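Local coordinates for GDSL-like Lipase/Acylhydrolase family protein (Neisseria meningitidis, PDB 4K7J) that probably removes O-linked acetyl groups from peptidoglycan, as an esterase of the SGNH (GDSL-like) hydrolase family, at residues M322-Q327 with A365-E370. Numbering follows the deposited sequence.
Sequences MFWSWQ and ADSLEE
S367 meets W324 where helix 354-373 packs on strand 322-325. One hydrogen bond carries the contact. Earlier on the helix, A365 points away from the strand and packs on R76 and L77 of helix 68-81. D366 forms a salt bridge with R76. S367 then turns its CB toward the strand. Its OG is anti to the carbonyl carbon, beside the backbone N (chi1 -56°), and from there it hydrogen-bonds to M363 O, one turn back. W324 NE1 donates to S367 OG at 3.2 Å. The bond is bent, with an N-H...O angle of 143°. OG sits at the pyrrole edge of the indole, tilted 15° out of the ring plane. S367 CB follows behind it, 3.8 Å from W324 NE1. The indole N-H thus finds its acceptor on the helix, and the W324 side chain also touches M363, L364 and L283. The end of L368 is nearest to M322, with L368 CD2 4.9 Å from M322 SD. E369 OE2 hydrogen-bonds to T80 OG1, and its side chain touches L77 and W81. Helix 354-373 packs against strand 322-325 and also touches helix 68-81. The strand runs between strands 28-30 and 281-286 in the mixed, mostly parallel sheet of the SGNH hydrolase domain.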
loop_
_atom_site.group_PDB
_atom_site.type_symbol
_atom_site.label_atom_id
_atom_site.label_comp_id
_atom_site.label_asym_id
_atom_site.label_seq_id
_atom_site.Cartn_x
_atom_site.Cartn_y
_atom_site.Cartn_z
ATOM N N MET A 322 1.450 -15.782 -2.350
ATOM C CA MET A 322 0.288 -16.107 -1.540
ATOM C C MET A 322 -0.936 -15.460 -2.178
ATOM O O MET A 322 -0.796 -14.501 -2.936
ATOM C CB MET A 322 0.472 -15.608 -0.116
ATOM C CG MET A 322 1.534 -16.392 0.658
ATOM S SD MET A 322 1.894 -15.637 2.249
ATOM C CE MET A 322 2.772 -14.162 1.721
ATOM N N PHE A 323 -2.117 -16.007 -1.888
ATOM C CA PHE A 323 -3.380 -15.510 -2.423
ATOM C C PHE A 323 -4.430 -15.506 -1.312
ATOM O O PHE A 323 -4.641 -16.518 -0.653
ATOM C CB PHE A 323 -3.844 -16.382 -3.596
ATOM C CG PHE A 323 -5.145 -15.940 -4.214
ATOM C CD1 PHE A 323 -5.174 -14.914 -5.150
ATOM C CD2 PHE A 323 -6.338 -16.559 -3.869
ATOM C CE1 PHE A 323 -6.358 -14.509 -5.719
ATOM C CE2 PHE A 323 -7.529 -16.158 -4.438
ATOM C CZ PHE A 323 -7.541 -15.134 -5.362
ATOM N N TRP A 324 -5.070 -14.360 -1.090
ATOM C CA TRP A 324 -6.131 -14.262 -0.106
ATOM C C TRP A 324 -7.428 -13.897 -0.808
ATOM O O TRP A 324 -7.520 -12.855 -1.450
ATOM C CB TRP A 324 -5.787 -13.212 0.936
ATOM C CG TRP A 324 -6.674 -13.210 2.132
ATOM C CD1 TRP A 324 -6.659 -14.099 3.166
ATOM C CD2 TRP A 324 -7.682 -12.240 2.454
ATOM N NE1 TRP A 324 -7.605 -13.758 4.098
ATOM C CE2 TRP A 324 -8.245 -12.618 3.687
ATOM C CE3 TRP A 324 -8.156 -11.089 1.818
ATOM C CZ2 TRP A 324 -9.265 -11.885 4.298
ATOM C CZ3 TRP A 324 -9.172 -10.367 2.421
ATOM C CH2 TRP A 324 -9.713 -10.768 3.652
ATOM N N SER A 325 -8.430 -14.761 -0.692
ATOM C CA SER A 325 -9.696 -14.526 -1.380
ATOM C C SER A 325 -10.639 -13.672 -0.558
ATOM O O SER A 325 -11.338 -14.172 0.336
ATOM C CB SER A 325 -10.398 -15.840 -1.732
ATOM O OG SER A 325 -11.688 -15.558 -2.258
ATOM N N TRP A 326 -10.661 -12.383 -0.871
ATOM C CA TRP A 326 -11.560 -11.441 -0.224
ATOM C C TRP A 326 -12.999 -11.861 -0.498
ATOM O O TRP A 326 -13.853 -11.751 0.373
ATOM C CB TRP A 326 -11.284 -10.032 -0.757
ATOM C CG TRP A 326 -11.846 -8.908 0.044
ATOM C CD1 TRP A 326 -12.862 -8.964 0.964
ATOM C CD2 TRP A 326 -11.408 -7.541 0.009
ATOM N NE1 TRP A 326 -13.087 -7.708 1.490
ATOM C CE2 TRP A 326 -12.210 -6.820 0.919
ATOM C CE3 TRP A 326 -10.414 -6.860 -0.705
ATOM C CZ2 TRP A 326 -12.051 -5.446 1.132
ATOM C CZ3 TRP A 326 -10.265 -5.492 -0.502
ATOM C CH2 TRP A 326 -11.074 -4.803 0.413
ATOM N N GLN A 327 -13.284 -12.363 -1.695
ATOM C CA GLN A 327 -14.652 -12.838 -1.924
ATOM C C GLN A 327 -15.008 -13.979 -0.972
ATOM O O GLN A 327 -16.099 -13.991 -0.410
ATOM C CB GLN A 327 -14.935 -13.218 -3.386
ATOM C CG GLN A 327 -16.361 -13.770 -3.561
ATOM C CD GLN A 327 -16.806 -13.883 -5.001
ATOM O OE1 GLN A 327 -17.015 -12.877 -5.687
ATOM N NE2 GLN A 327 -16.981 -15.117 -5.465
ATOM N N ALA A 365 -5.528 -10.512 8.807
ATOM C CA ALA A 365 -4.539 -10.540 9.881
ATOM C C ALA A 365 -4.563 -11.909 10.559
ATOM O O ALA A 365 -3.500 -12.505 10.831
ATOM C CB ALA A 365 -4.821 -9.440 10.878
ATOM N N ASP A 366 -5.778 -12.403 10.805
ATOM C CA ASP A 366 -6.000 -13.770 11.294
ATOM C C ASP A 366 -5.258 -14.784 10.438
ATOM O O ASP A 366 -4.496 -15.598 10.956
ATOM C CB ASP A 366 -7.485 -14.138 11.248
ATOM C CG ASP A 366 -8.295 -13.483 12.347
ATOM O OD1 ASP A 366 -7.697 -13.061 13.350
ATOM O OD2 ASP A 366 -9.536 -13.405 12.203
ATOM N N SER A 367 -5.504 -14.732 9.129
ATOM C CA SER A 367 -4.885 -15.653 8.181
ATOM C C SER A 367 -3.347 -15.620 8.223
ATOM O O SER A 367 -2.690 -16.660 8.128
ATOM C CB SER A 367 -5.389 -15.375 6.756
ATOM O OG SER A 367 -6.815 -15.440 6.676
ATOM N N LEU A 368 -2.774 -14.430 8.384
ATOM C CA LEU A 368 -1.320 -14.287 8.355
ATOM C C LEU A 368 -0.691 -14.786 9.649
ATOM O O LEU A 368 0.360 -15.430 9.633
ATOM C CB LEU A 368 -0.914 -12.835 8.089
ATOM C CG LEU A 368 -1.276 -12.286 6.709
ATOM C CD1 LEU A 368 -1.072 -10.781 6.649
ATOM C CD2 LEU A 368 -0.464 -12.983 5.639
ATOM N N GLU A 369 -1.333 -14.491 10.774
ATOM C CA GLU A 369 -0.817 -14.944 12.062
ATOM C C GLU A 369 -0.838 -16.474 12.148
ATOM O O GLU A 369 0.086 -17.086 12.702
ATOM C CB GLU A 369 -1.585 -14.298 13.221
ATOM C CG GLU A 369 -1.289 -12.807 13.395
ATOM C CD GLU A 369 -2.255 -12.112 14.354
ATOM O OE1 GLU A 369 -3.087 -12.803 14.986
ATOM O OE2 GLU A 369 -2.188 -10.868 14.473
ATOM N N GLU A 370 -1.872 -17.085 11.571
ATOM C CA GLU A 370 -1.973 -18.542 11.519
ATOM C C GLU A 370 -0.803 -19.108 10.754
ATOM O O GLU A 370 -0.220 -20.123 11.145
ATOM C CB GLU A 370 -3.247 -18.980 10.800
ATOM C CG GLU A 370 -4.527 -18.816 11.584
ATOM C CD GLU A 370 -5.715 -19.435 10.864
ATOM O OE1 GLU A 370 -5.487 -20.163 9.874
ATOM O OE2 GLU A 370 -6.871 -19.191 11.278
#